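Putative uncharacterized protein (Wolbachia pipientis, PDB 3F4S) is a DsbA-type thiol oxidoreductase with a thioredoxin fold, which probably introduces disulfide bonds into substrate proteins. Local coordinates at residues M75-R80 and D103-N108; A91-H96 and D154-D159; D116-N119 and D125-L128. The protein carries 1 engineered substitution. All coordinates share one frame; numbering follows the deposited sequence.

Contact 1 of 3, residues M75-R80 and D103-N108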
ATOM      1  N   MET A  75      -5.646  -7.201 -12.055  1.00 29.01           N
ATOM      2  CA  MET A  75      -5.319  -5.915 -11.451  1.00 29.11           C
ATOM      3  C   MET A  75      -3.917  -5.895 -10.857  1.00 29.73           C
ATOM      4  O   MET A  75      -3.512  -6.830 -10.162  1.00 29.44           O
ATOM      5  CB  MET A  75      -6.345  -5.579 -10.363  1.00 27.44           C
ATOM      6  CG  MET A  75      -6.176  -4.203  -9.723  1.00 27.85           C
ATOM      7  SD  MET A  75      -7.536  -3.811  -8.600  1.00 27.91           S
ATOM      8  CE  MET A  75      -7.022  -4.701  -7.129  1.00 26.85           C
ATOM      9  N   LEU A  76      -3.190  -4.817 -11.146  1.00 28.34           N
ATOM     10  CA  LEU A  76      -1.890  -4.543 -10.543  1.00 28.39           C
ATOM     11  C   LEU A  76      -2.091  -3.706  -9.282  1.00 26.63           C
ATOM     12  O   LEU A  76      -2.792  -2.696  -9.313  1.00 27.29           O
ATOM     13  CB  LEU A  76      -1.007  -3.781 -11.532  1.00 28.42           C
ATOM     14  CG  LEU A  76       0.331  -3.239 -11.020  1.00 28.71           C
ATOM     15  CD1 LEU A  76       1.214  -4.372 -10.533  1.00 27.88           C
ATOM     16  CD2 LEU A  76       1.047  -2.419 -12.100  1.00 29.66           C
ATOM     17  N   TYR A  77      -1.475  -4.122  -8.180  1.00 22.89           N
ATOM     18  CA  TYR A  77      -1.643  -3.438  -6.896  1.00 22.79           C
ATOM     19  C   TYR A  77      -0.350  -2.771  -6.447  1.00 24.16           C
ATOM     20  O   TYR A  77       0.698  -3.421  -6.349  1.00 25.21           O
ATOM     21  CB  TYR A  77      -2.126  -4.434  -5.840  1.00 23.25           C
ATOM     22  CG  TYR A  77      -2.172  -3.923  -4.422  1.00 21.75           C
ATOM     23  CD1 TYR A  77      -3.159  -3.035  -4.012  1.00 22.66           C
ATOM     24  CD2 TYR A  77      -1.247  -4.362  -3.474  1.00 21.31           C
ATOM     25  CE1 TYR A  77      -3.216  -2.582  -2.699  1.00 20.43           C
ATOM     26  CE2 TYR A  77      -1.289  -3.910  -2.165  1.00 20.01           C
ATOM     27  CZ  TYR A  77      -2.277  -3.023  -1.778  1.00 21.20           C
ATOM     28  OH  TYR A  77      -2.331  -2.584  -0.471  1.00 20.93           O
ATOM     29  N   ILE A  78      -0.433  -1.472  -6.172  1.00 22.92           N
ATOM     30  CA  ILE A  78       0.710  -0.702  -5.705  1.00 23.35           C
ATOM     31  C   ILE A  78       0.384  -0.033  -4.379  1.00 22.22           C
ATOM     32  O   ILE A  78      -0.434   0.891  -4.323  1.00 24.76           O
ATOM     33  CB  ILE A  78       1.111   0.382  -6.720  1.00 24.59           C
ATOM     34  CG1 ILE A  78       1.453  -0.253  -8.069  1.00 27.36           C
ATOM     35  CG2 ILE A  78       2.272   1.212  -6.176  1.00 24.88           C
ATOM     36  CD1 ILE A  78       1.912   0.736  -9.131  1.00 29.38           C
ATOM     37  N   PHE A  79       1.027  -0.505  -3.315  1.00 19.70           N
ATOM     38  CA  PHE A  79       0.851   0.052  -1.982  1.00 18.73           C
ATOM     39  C   PHE A  79       1.921   1.107  -1.758  1.00 20.23           C
ATOM     40  O   PHE A  79       3.107   0.851  -1.993  1.00 21.78           O
ATOM     41  CB  PHE A  79       0.991  -1.043  -0.922  1.00 19.24           C
ATOM     42  CG  PHE A  79       0.772  -0.555   0.486  1.00 19.14           C
ATOM     43  CD1 PHE A  79      -0.493  -0.188   0.912  1.00 20.53           C
ATOM     44  CD2 PHE A  79       1.826  -0.463   1.380  1.00 20.93           C
ATOM     45  CE1 PHE A  79      -0.708   0.262   2.201  1.00 21.53           C
ATOM     46  CE2 PHE A  79       1.621  -0.012   2.677  1.00 21.52           C
ATOM     47  CZ  PHE A  79       0.346   0.352   3.088  1.00 20.97           C
ATOM     48  N   ARG A  80       1.502   2.285  -1.306  1.00 20.23           N
ATOM     49  CA  ARG A  80       2.428   3.365  -0.977  1.00 19.64           C
ATOM     50  C   ARG A  80       2.242   3.776   0.477  1.00 17.72           C
ATOM     51  O   ARG A  80       1.111   3.908   0.959  1.00 20.21           O
ATOM     52  CB  ARG A  80       2.239   4.560  -1.916  1.00 19.97           C
ATOM     53  CG  ARG A  80       2.685   4.268  -3.351  1.00 20.96           C
ATOM     54  CD  ARG A  80       2.418   5.428  -4.301  1.00 21.97           C
ATOM     55  NE  ARG A  80       2.742   5.059  -5.677  1.00 23.41           N
ATOM     56  CZ  ARG A  80       2.322   5.727  -6.746  1.00 24.96           C
ATOM     57  NH1 ARG A  80       1.563   6.806  -6.593  1.00 26.40           N
ATOM     58  NH2 ARG A  80       2.666   5.322  -7.963  1.00 26.22           N
ATOM     59  N   ASP A 103       7.170 -11.086  -0.178  1.00 27.43           N
ATOM     60  CA  ASP A 103       7.728 -10.837   1.155  1.00 26.88           C
ATOM     61  C   ASP A 103       7.366  -9.435   1.655  1.00 25.51           C
ATOM     62  O   ASP A 103       7.045  -9.240   2.830  1.00 25.70           O
ATOM     63  CB  ASP A 103       9.251 -10.997   1.155  1.00 28.56           C
ATOM     64  CG  ASP A 103       9.696 -12.434   0.945  1.00 32.68           C
ATOM     65  OD1 ASP A 103       8.852 -13.349   1.020  1.00 34.21           O
ATOM     66  OD2 ASP A 103      10.901 -12.648   0.710  1.00 36.81           O
ATOM     67  N   TYR A 104       7.438  -8.460   0.756  1.00 25.95           N
ATOM     68  CA  TYR A 104       7.105  -7.078   1.075  1.00 23.81           C
ATOM     69  C   TYR A 104       5.637  -6.939   1.471  1.00 22.44           C
ATOM     70  O   TYR A 104       5.304  -6.383   2.525  1.00 22.65           O
ATOM     71  CB  TYR A 104       7.396  -6.195  -0.131  1.00 25.19           C
ATOM     72  CG  TYR A 104       7.203  -4.719   0.110  1.00 25.50           C
ATOM     73  CD1 TYR A 104       8.198  -3.967   0.716  1.00 28.43           C
ATOM     74  CD2 TYR A 104       6.037  -4.072  -0.284  1.00 25.54           C
ATOM     75  CE1 TYR A 104       8.044  -2.618   0.932  1.00 27.95           C
ATOM     76  CE2 TYR A 104       5.878  -2.705  -0.085  1.00 27.66           C
ATOM     77  CZ  TYR A 104       6.886  -1.990   0.532  1.00 27.44           C
ATOM     78  OH  TYR A 104       6.757  -0.644   0.756  1.00 29.65           O
ATOM     79  N   PHE A 105       4.759  -7.449   0.616  1.00 23.66           N
ATOM     80  CA  PHE A 105       3.331  -7.458   0.897  1.00 21.88           C
ATOM     81  C   PHE A 105       3.031  -8.174   2.214  1.00 21.04           C
ATOM     82  O   PHE A 105       2.232  -7.691   3.021  1.00 19.46           O
ATOM     83  CB  PHE A 105       2.556  -8.116  -0.252  1.00 24.52           C
ATOM     84  CG  PHE A 105       1.098  -8.338   0.058  1.00 27.07           C
ATOM     85  CD1 PHE A 105       0.208  -7.275   0.039  1.00 28.17           C
ATOM     86  CD2 PHE A 105       0.620  -9.603   0.380  1.00 28.90           C
ATOM     87  CE1 PHE A 105      -1.138  -7.466   0.335  1.00 28.42           C
ATOM     88  CE2 PHE A 105      -0.727  -9.805   0.671  1.00 28.76           C
ATOM     89  CZ  PHE A 105      -1.608  -8.733   0.650  1.00 28.05           C
ATOM     90  N   ASN A 106       3.690  -9.313   2.438  1.00 20.52           N
ATOM     91  CA  ASN A 106       3.461 -10.103   3.648  1.00 21.50           C
ATOM     92  C   ASN A 106       3.934  -9.389   4.909  1.00 19.81           C
ATOM     93  O   ASN A 106       3.348  -9.550   5.981  1.00 20.72           O
ATOM     94  CB  ASN A 106       4.096 -11.493   3.537  1.00 24.60           C
ATOM     95  CG  ASN A 106       3.234 -12.459   2.751  1.00 28.54           C
ATOM     96  OD1 ASN A 106       2.034 -12.247   2.597  1.00 29.02           O
ATOM     97  ND2 ASN A 106       3.842 -13.526   2.243  1.00 31.63           N
ATOM     98  N   PHE A 107       4.992  -8.595   4.785  1.00 18.90           N
ATOM     99  CA  PHE A 107       5.431  -7.807   5.920  1.00 17.17           C
ATOM    100  C   PHE A 107       4.366  -6.768   6.290  1.00 15.81           C
ATOM    101  O   PHE A 107       3.952  -6.665   7.455  1.00 14.80           O
ATOM    102  CB  PHE A 107       6.775  -7.111   5.666  1.00 17.15           C
ATOM    103  CG  PHE A 107       7.127  -6.119   6.740  1.00 16.86           C
ATOM    104  CD1 PHE A 107       7.747  -6.542   7.913  1.00 19.11           C
ATOM    105  CD2 PHE A 107       6.764  -4.781   6.618  1.00 17.36           C
ATOM    106  CE1 PHE A 107       8.048  -5.639   8.922  1.00 19.20           C
ATOM    107  CE2 PHE A 107       7.054  -3.872   7.624  1.00 18.57           C
ATOM    108  CZ  PHE A 107       7.696  -4.299   8.779  1.00 18.56           C
ATOM    109  N   ASN A 108       3.935  -5.982   5.309  1.00 16.72           N
ATOM    110  CA  ASN A 108       2.903  -4.982   5.577  1.00 16.48           C
ATOM    111  C   ASN A 108       1.637  -5.618   6.141  1.00 18.11           C
ATOM    112  O   ASN A 108       1.036  -5.089   7.081  1.00 16.77           O
ATOM    113  CB  ASN A 108       2.614  -4.131   4.337  1.00 17.89           C
ATOM    114  CG  ASN A 108       3.789  -3.256   3.961  1.00 19.03           C
ATOM    115  OD1 ASN A 108       4.494  -2.750   4.831  1.00 18.69           O
ATOM    116  ND2 ASN A 108       4.026  -3.097   2.665  1.00 21.27           N
TER
HETATM  117  O   HOH W   1       5.934   1.133  -1.003  1.00 48.96           O

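Contact 2 of 3, residues A91-H96 and D154-D159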
ATOM      1  N   ALA A  91       7.970   1.256  10.912  1.00 15.00           N
ATOM      2  CA  ALA A  91       7.461   0.056  10.245  1.00 16.31           C
ATOM      3  C   ALA A  91       7.644   0.193   8.728  1.00 15.62           C
ATOM      4  O   ALA A  91       8.094  -0.749   8.058  1.00 16.37           O
ATOM      5  CB  ALA A  91       5.994  -0.175  10.590  1.00 16.14           C
ATOM      6  N   ALA A  92       7.309   1.365   8.190  1.00 15.11           N
ATOM      7  CA  ALA A  92       7.471   1.604   6.759  1.00 16.47           C
ATOM      8  C   ALA A  92       8.938   1.463   6.346  1.00 18.63           C
ATOM      9  O   ALA A  92       9.246   0.899   5.295  1.00 18.49           O
ATOM     10  CB  ALA A  92       6.934   2.986   6.381  1.00 15.40           C
ATOM     11  N   MET A  93       9.843   1.985   7.165  1.00 17.97           N
ATOM     12  CA  MET A  93      11.273   1.827   6.899  1.00 17.02           C
ATOM     13  C   MET A  93      11.665   0.350   6.901  1.00 18.76           C
ATOM     14  O   MET A  93      12.400  -0.109   6.023  1.00 18.35           O
ATOM     15  CB  MET A  93      12.091   2.607   7.935  1.00 16.60           C
ATOM     16  CG  MET A  93      11.940   4.136   7.801  1.00 17.46           C
ATOM     17  SD  MET A  93      12.620   5.045   9.197  1.00 19.77           S
ATOM     18  CE  MET A  93      14.352   4.578   9.108  1.00 20.70           C
ATOM     19  N   LEU A  94      11.173  -0.392   7.888  1.00 18.66           N
ATOM     20  CA  LEU A  94      11.513  -1.806   8.002  1.00 17.89           C
ATOM     21  C   LEU A  94      11.041  -2.611   6.789  1.00 17.99           C
ATOM     22  O   LEU A  94      11.681  -3.588   6.406  1.00 17.87           O
ATOM     23  CB  LEU A  94      10.961  -2.401   9.299  1.00 17.69           C
ATOM     24  CG  LEU A  94      11.366  -3.836   9.637  1.00 16.83           C
ATOM     25  CD1 LEU A  94      12.887  -4.010   9.572  1.00 20.33           C
ATOM     26  CD2 LEU A  94      10.820  -4.235  10.999  1.00 17.80           C
ATOM     27  N   SER A  95       9.932  -2.196   6.178  1.00 17.60           N
ATOM     28  CA  SER A  95       9.403  -2.917   5.019  1.00 18.20           C
ATOM     29  C   SER A  95      10.427  -2.998   3.890  1.00 19.83           C
ATOM     30  O   SER A  95      10.369  -3.897   3.055  1.00 19.16           O
ATOM     31  CB  SER A  95       8.099  -2.286   4.517  1.00 16.81           C
ATOM     32  OG  SER A  95       8.358  -1.091   3.799  1.00 17.92           O
ATOM     33  N   HIS A  96      11.375  -2.067   3.875  1.00 20.02           N
ATOM     34  CA  HIS A  96      12.399  -2.066   2.836  1.00 22.59           C
ATOM     35  C   HIS A  96      13.456  -3.147   3.022  1.00 23.34           C
ATOM     36  O   HIS A  96      14.302  -3.350   2.148  1.00 26.32           O
ATOM     37  CB  HIS A  96      13.035  -0.681   2.740  1.00 24.51           C
ATOM     38  CG  HIS A  96      12.141   0.333   2.104  1.00 32.52           C
ATOM     39  ND1 HIS A  96      12.390   0.867   0.857  1.00 38.87           N
ATOM     40  CD2 HIS A  96      10.979   0.887   2.527  1.00 32.85           C
ATOM     41  CE1 HIS A  96      11.429   1.720   0.549  1.00 39.58           C
ATOM     42  NE2 HIS A  96      10.558   1.745   1.542  1.00 37.73           N
ATOM     43  N   ASP A 154      13.886   9.305   4.419  1.00 19.16           N
ATOM     44  CA  ASP A 154      13.735  10.479   3.563  1.00 20.76           C
ATOM     45  C   ASP A 154      12.826  10.181   2.379  1.00 19.89           C
ATOM     46  O   ASP A 154      11.957  10.979   2.035  1.00 21.36           O
ATOM     47  CB  ASP A 154      15.094  10.930   3.025  1.00 22.09           C
ATOM     48  CG  ASP A 154      15.955  11.606   4.075  1.00 24.11           C
ATOM     49  OD1 ASP A 154      15.442  11.937   5.167  1.00 24.88           O
ATOM     50  OD2 ASP A 154      17.158  11.798   3.801  1.00 27.15           O
ATOM     51  N   LYS A 155      13.036   9.034   1.745  1.00 21.21           N
ATOM     52  CA  LYS A 155      12.232   8.662   0.591  1.00 21.11           C
ATOM     53  C   LYS A 155      10.769   8.510   1.000  1.00 21.54           C
ATOM     54  O   LYS A 155       9.871   9.002   0.320  1.00 21.18           O
ATOM     55  CB  LYS A 155      12.756   7.367  -0.042  1.00 24.77           C
ATOM     56  CG  LYS A 155      11.878   6.807  -1.144  1.00 29.48           C
ATOM     57  N   ILE A 156      10.532   7.846   2.126  1.00 19.98           N
ATOM     58  CA  ILE A 156       9.166   7.645   2.595  1.00 18.00           C
ATOM     59  C   ILE A 156       8.457   8.968   2.886  1.00 18.05           C
ATOM     60  O   ILE A 156       7.329   9.190   2.435  1.00 19.20           O
ATOM     61  CB  ILE A 156       9.121   6.745   3.840  1.00 17.66           C
ATOM     62  CG1 ILE A 156       9.501   5.309   3.452  1.00 18.58           C
ATOM     63  CG2 ILE A 156       7.727   6.766   4.458  1.00 18.53           C
ATOM     64  CD1 ILE A 156       9.968   4.442   4.607  1.00 18.72           C
ATOM     65  N   VAL A 157       9.106   9.850   3.642  1.00 18.37           N
ATOM     66  CA  VAL A 157       8.452  11.113   3.995  1.00 19.18           C
ATOM     67  C   VAL A 157       8.290  12.042   2.792  1.00 18.67           C
ATOM     68  O   VAL A 157       7.341  12.817   2.729  1.00 19.50           O
ATOM     69  CB  VAL A 157       9.117  11.857   5.189  1.00 19.37           C
ATOM     70  CG1 VAL A 157       9.069  10.991   6.449  1.00 20.52           C
ATOM     71  CG2 VAL A 157      10.545  12.284   4.855  1.00 21.48           C
ATOM     72  N   ASN A 158       9.199  11.959   1.829  1.00 19.24           N
ATOM     73  CA  ASN A 158       9.055  12.772   0.634  1.00 20.66           C
ATOM     74  C   ASN A 158       7.961  12.235  -0.292  1.00 20.52           C
ATOM     75  O   ASN A 158       7.198  13.008  -0.856  1.00 21.63           O
ATOM     76  CB  ASN A 158      10.397  12.960  -0.068  1.00 20.98           C
ATOM     77  CG  ASN A 158      11.245  14.029   0.611  1.00 24.50           C
ATOM     78  OD1 ASN A 158      12.111  13.731   1.436  1.00 29.40           O
ATOM     79  ND2 ASN A 158      10.958  15.283   0.308  1.00 25.37           N
ATOM     80  N   ASP A 159       7.863  10.917  -0.418  1.00 20.67           N
ATOM     81  CA  ASP A 159       6.757  10.334  -1.179  1.00 20.30           C
ATOM     82  C   ASP A 159       5.421  10.733  -0.551  1.00 19.72           C
ATOM     83  O   ASP A 159       4.459  11.024  -1.256  1.00 21.52           O
ATOM     84  CB  ASP A 159       6.867   8.809  -1.255  1.00 20.78           C
ATOM     85  CG  ASP A 159       7.981   8.342  -2.172  1.00 24.67           C
ATOM     86  OD1 ASP A 159       8.536   9.174  -2.927  1.00 25.84           O
ATOM     87  OD2 ASP A 159       8.305   7.131  -2.125  1.00 27.68           O
TER

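Contact 3 of 3, residues D116-N119 and D125-L128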
ATOM      1  N   ASP A 116      -3.232  -4.536  17.296  1.00 15.97           N
ATOM      2  CA  ASP A 116      -3.544  -4.569  18.736  1.00 14.77           C
ATOM      3  C   ASP A 116      -2.304  -4.755  19.617  1.00 15.08           C
ATOM      4  O   ASP A 116      -2.380  -4.610  20.844  1.00 18.05           O
ATOM      5  CB  ASP A 116      -4.529  -5.695  19.083  1.00 16.70           C
ATOM      6  CG  ASP A 116      -5.935  -5.458  18.552  1.00 19.00           C
ATOM      7  OD1 ASP A 116      -6.189  -4.458  17.845  1.00 18.27           O
ATOM      8  OD2 ASP A 116      -6.797  -6.313  18.841  1.00 24.52           O
ATOM      9  N   SER A 117      -1.174  -5.100  19.005  1.00 15.17           N
ATOM     10  CA  SER A 117       0.007  -5.480  19.774  1.00 16.79           C
ATOM     11  C   SER A 117       1.065  -4.389  19.951  1.00 17.27           C
ATOM     12  O   SER A 117       2.073  -4.616  20.622  1.00 17.24           O
ATOM     13  CB  SER A 117       0.657  -6.732  19.184  1.00 16.99           C
ATOM     14  OG  SER A 117      -0.183  -7.858  19.321  1.00 20.40           O
ATOM     15  N   TRP A 118       0.860  -3.220  19.344  1.00 16.62           N
ATOM     16  CA  TRP A 118       1.737  -2.090  19.625  1.00 14.86           C
ATOM     17  C   TRP A 118       1.644  -1.746  21.111  1.00 16.31           C
ATOM     18  O   TRP A 118       0.696  -2.149  21.801  1.00 17.16           O
ATOM     19  CB  TRP A 118       1.320  -0.856  18.818  1.00 14.34           C
ATOM     20  CG  TRP A 118       1.570  -0.935  17.356  1.00 13.78           C
ATOM     21  CD1 TRP A 118       0.624  -1.012  16.364  1.00 17.26           C
ATOM     22  CD2 TRP A 118       2.840  -0.899  16.697  1.00 14.22           C
ATOM     23  NE1 TRP A 118       1.231  -1.050  15.138  1.00 16.17           N
ATOM     24  CE2 TRP A 118       2.591  -0.973  15.307  1.00 14.82           C
ATOM     25  CE3 TRP A 118       4.165  -0.828  17.145  1.00 15.76           C
ATOM     26  CZ2 TRP A 118       3.617  -0.972  14.359  1.00 15.97           C
ATOM     27  CZ3 TRP A 118       5.187  -0.825  16.196  1.00 17.29           C
ATOM     28  CH2 TRP A 118       4.904  -0.891  14.820  1.00 16.44           C
ATOM     29  N   ASN A 119       2.620  -0.988  21.596  1.00 15.65           N
ATOM     30  CA  ASN A 119       2.567  -0.418  22.938  1.00 16.03           C
ATOM     31  C   ASN A 119       1.925   0.960  22.850  1.00 18.07           C
ATOM     32  O   ASN A 119       2.539   1.907  22.351  1.00 18.25           O
ATOM     33  CB  ASN A 119       3.980  -0.318  23.524  1.00 17.34           C
ATOM     34  CG  ASN A 119       3.990   0.102  24.987  1.00 18.51           C
ATOM     35  OD1 ASN A 119       3.050   0.726  25.482  1.00 19.06           O
ATOM     36  ND2 ASN A 119       5.063  -0.247  25.686  1.00 18.20           N
ATOM     37  N   ASP A 125       8.105   2.223  21.548  1.00 18.85           N
ATOM     38  CA  ASP A 125       8.409   0.809  21.772  1.00 17.46           C
ATOM     39  C   ASP A 125       8.167   0.023  20.481  1.00 17.48           C
ATOM     40  O   ASP A 125       7.030  -0.078  20.028  1.00 18.40           O
ATOM     41  CB  ASP A 125       7.528   0.274  22.908  1.00 19.08           C
ATOM     42  CG  ASP A 125       7.795  -1.195  23.243  1.00 20.70           C
ATOM     43  OD1 ASP A 125       8.616  -1.849  22.554  1.00 19.70           O
ATOM     44  OD2 ASP A 125       7.170  -1.696  24.209  1.00 19.38           O
ATOM     45  N   LEU A 126       9.238  -0.509  19.888  1.00 16.94           N
ATOM     46  CA  LEU A 126       9.148  -1.245  18.621  1.00 16.81           C
ATOM     47  C   LEU A 126       9.221  -2.769  18.794  1.00 15.77           C
ATOM     48  O   LEU A 126       9.559  -3.504  17.858  1.00 17.30           O
ATOM     49  CB  LEU A 126      10.224  -0.760  17.642  1.00 16.86           C
ATOM     50  CG  LEU A 126      10.181   0.744  17.334  1.00 18.75           C
ATOM     51  CD1 LEU A 126      11.278   1.128  16.341  1.00 20.54           C
ATOM     52  CD2 LEU A 126       8.806   1.156  16.812  1.00 18.57           C
ATOM     53  N   THR A 127       8.877  -3.249  19.981  1.00 15.46           N
ATOM     54  CA  THR A 127       8.852  -4.696  20.240  1.00 16.96           C
ATOM     55  C   THR A 127       8.061  -5.453  19.162  1.00 16.64           C
ATOM     56  O   THR A 127       8.451  -6.537  18.731  1.00 17.54           O
ATOM     57  CB  THR A 127       8.246  -4.999  21.623  1.00 18.91           C
ATOM     58  OG1 THR A 127       9.069  -4.425  22.642  1.00 21.32           O
ATOM     59  CG2 THR A 127       8.149  -6.506  21.859  1.00 21.00           C
ATOM     60  N   LEU A 128       6.946  -4.883  18.720  1.00 16.55           N
ATOM     61  CA  LEU A 128       6.141  -5.553  17.701  1.00 17.14           C
ATOM     62  C   LEU A 128       6.966  -5.814  16.442  1.00 17.46           C
ATOM     63  O   LEU A 128       6.896  -6.899  15.857  1.00 16.88           O
ATOM     64  CB  LEU A 128       4.882  -4.747  17.350  1.00 17.41           C
ATOM     65  CG  LEU A 128       4.081  -5.314  16.169  1.00 16.22           C
ATOM     66  CD1 LEU A 128       3.736  -6.802  16.373  1.00 17.92           C
ATOM     67  CD2 LEU A 128       2.796  -4.512  15.950  1.00 18.18           C
TER
HETATM   68  O   HOH W   2       4.418   0.869  20.316  1.00 16.64           O

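Contact 1 of 3, residues M75-R80 and D103-N108
With its CG swung anti to the backbone N (chi1 -178°), Phe79 carries its ring out of strand 75-81 toward helix 101-113, and Asn108 answers by turning CG anti to its carbonyl carbon (chi1 -67°). The meeting is oblique: Asn108 ND2 comes to 3.7 Å from Phe79 CD2 and to 3.9 Å from Phe79 CE2, with the ring and amide planes 49° apart. It is the nitrogen end of the amide that does the touching. Two residues back along the same side of the strand, Tyr77 makes a looser, ring-to-ring contact, its CE2 lying 4.3 Å from CD1 of Phe105, one helical turn before Asn108. The phenol end of Tyr77 looks elsewhere and bonds to Glu45 on strand 41-47. A polar link runs beside this side-chain packing. One water donates to the backbone O of Phe79 at 3.0 Å and lies 2.6 Å from OH of Tyr104, so a strand carbonyl near the end of the strand is tied to the helix without direct contact. The ring of Phe79 lies close to, but does not touch, the disulfide-forming pair Cys51 and Cys54. Aromatic side chains from a strand of the central sheet, packed against helix 101-113, are consistent with the seam between the thioredoxin and helical domains of DsbA proteins.

Contact 2 of 3, residues A91-H96 and D154-D159
This is apolar packing of two helices of the part that DsbA proteins insert into the thioredoxin fold, helix 150-167 probably leading back to the sheet: a single isoleucine of helix 150-167 packs against residues 92-96, on and just beyond helix 86-94. The backbones come nearest where Ala92 faces Ile156, their CA atoms 7.5 Å apart, a closeness that the small alanine side chain permits. Ile156 holds CG1 anti to its carbonyl carbon (chi1 -69°), and its remaining chain is nearly extended, so that CD1 leads the approach. That one methyl group meets backbone as well as side chain. It lies 3.5 Å from N of Met93, while CB of Ala92 is 3.8 Å from the same Ile156 CD1. The chain of Met93 crosses that of Ile156 at about a right angle, with Met93 CG 3.8 Å from Ile156 CD1. His96 comes alongside in the opposite sense, its NE2 4.1 Å from Ile156 CD1, and forms the more exposed border of the patch. Pro83 touches both Ala92 and Ile156 and so adds to the same apolar cluster. Directly after this segment Cys97 forms a disulfide with Cys146, which joins the chain here covalently to helix 140-147. Ser95 OG donates to O of Ala92 at 2.6 Å, tilted 21° from the carbonyl plane; the same hydroxyl is also hydrogen-bonded to His81 NE2. Ala92 O sits in the plane of the His96 ring, at its edge, 3.3 Å from His96 CD2.

Contact 3 of 3, residues D116-N119 and D125-L128
The indole of Trp118 receives Leu128 on one face, the carbonyl O of Asp125 at its edge near the ring plane, and Leu126 obliquely at the six-membered ring. Over the face the contact is a CH-pi interaction: Leu128 CD2 stands 3.7 Å from the centroid of the five-membered ring, close to the ring normal. With CG anti to the backbone N, chi1 of Leu128 (173°) swings CG, and with it CD2, over the indole; Leu128 CB lies by the rim at CE3 and CZ3. Leu126 adds a lighter touch, its CD2 4.2 Å from Trp118 CZ3. Beyond these residues, Arg87 makes a cation-pi contact with the indole, and Trp118 also touches Thr50, the neighbour of Cys51.

The two segments bracket a short loop leading into helix 127-135, and an Asx turn marks the helix entry. Asp125 OD1 accepts from N of Thr127 at 2.9 Å, from above the carboxylate plane, and from Thr127 OG1 at 2.6 Å on its syn lone pair. The other oxygen serves the loop: Asn119 ND2 donates to the anti lone pair of Asp125 OD2 at 3.0 Å, almost straight at 174° and within the amide plane, although amide and carboxylate are turned 66° apart. Each carboxylate oxygen is thus engaged, which fixes the rotation of the group. Asn119 OD1 in turn accepts from the backbone N of Tyr121 and of Asn122. A water spans the same gap, accepting from Asn119 N at 2.9 Å and lying 2.8 Å from Asp125 O, to which it can donate.

Contacts 1 and 2 are buried and adjoin, sharing no segment but touching where Tyr104, Phe107 and Asn108 of helix 101-113 pack against residues 91-96; their segments alternate along the chain. Contact 1 joins the central sheet to the probable helical insertion, whereas contact 2 holds two helices together. Contact 3 lies farther out, about 21 Å from the chain centre to its own centre, nested in the chain loop that contact 2 closes. The chemistry follows the place: rings, an amide and one bridging water at the sheet-helix seam, packing of one isoleucine methyl on backbone and mixed side chains, and at the partly exposed periphery a direct side-chain hydrogen bond together with a CH-pi contact on an indole.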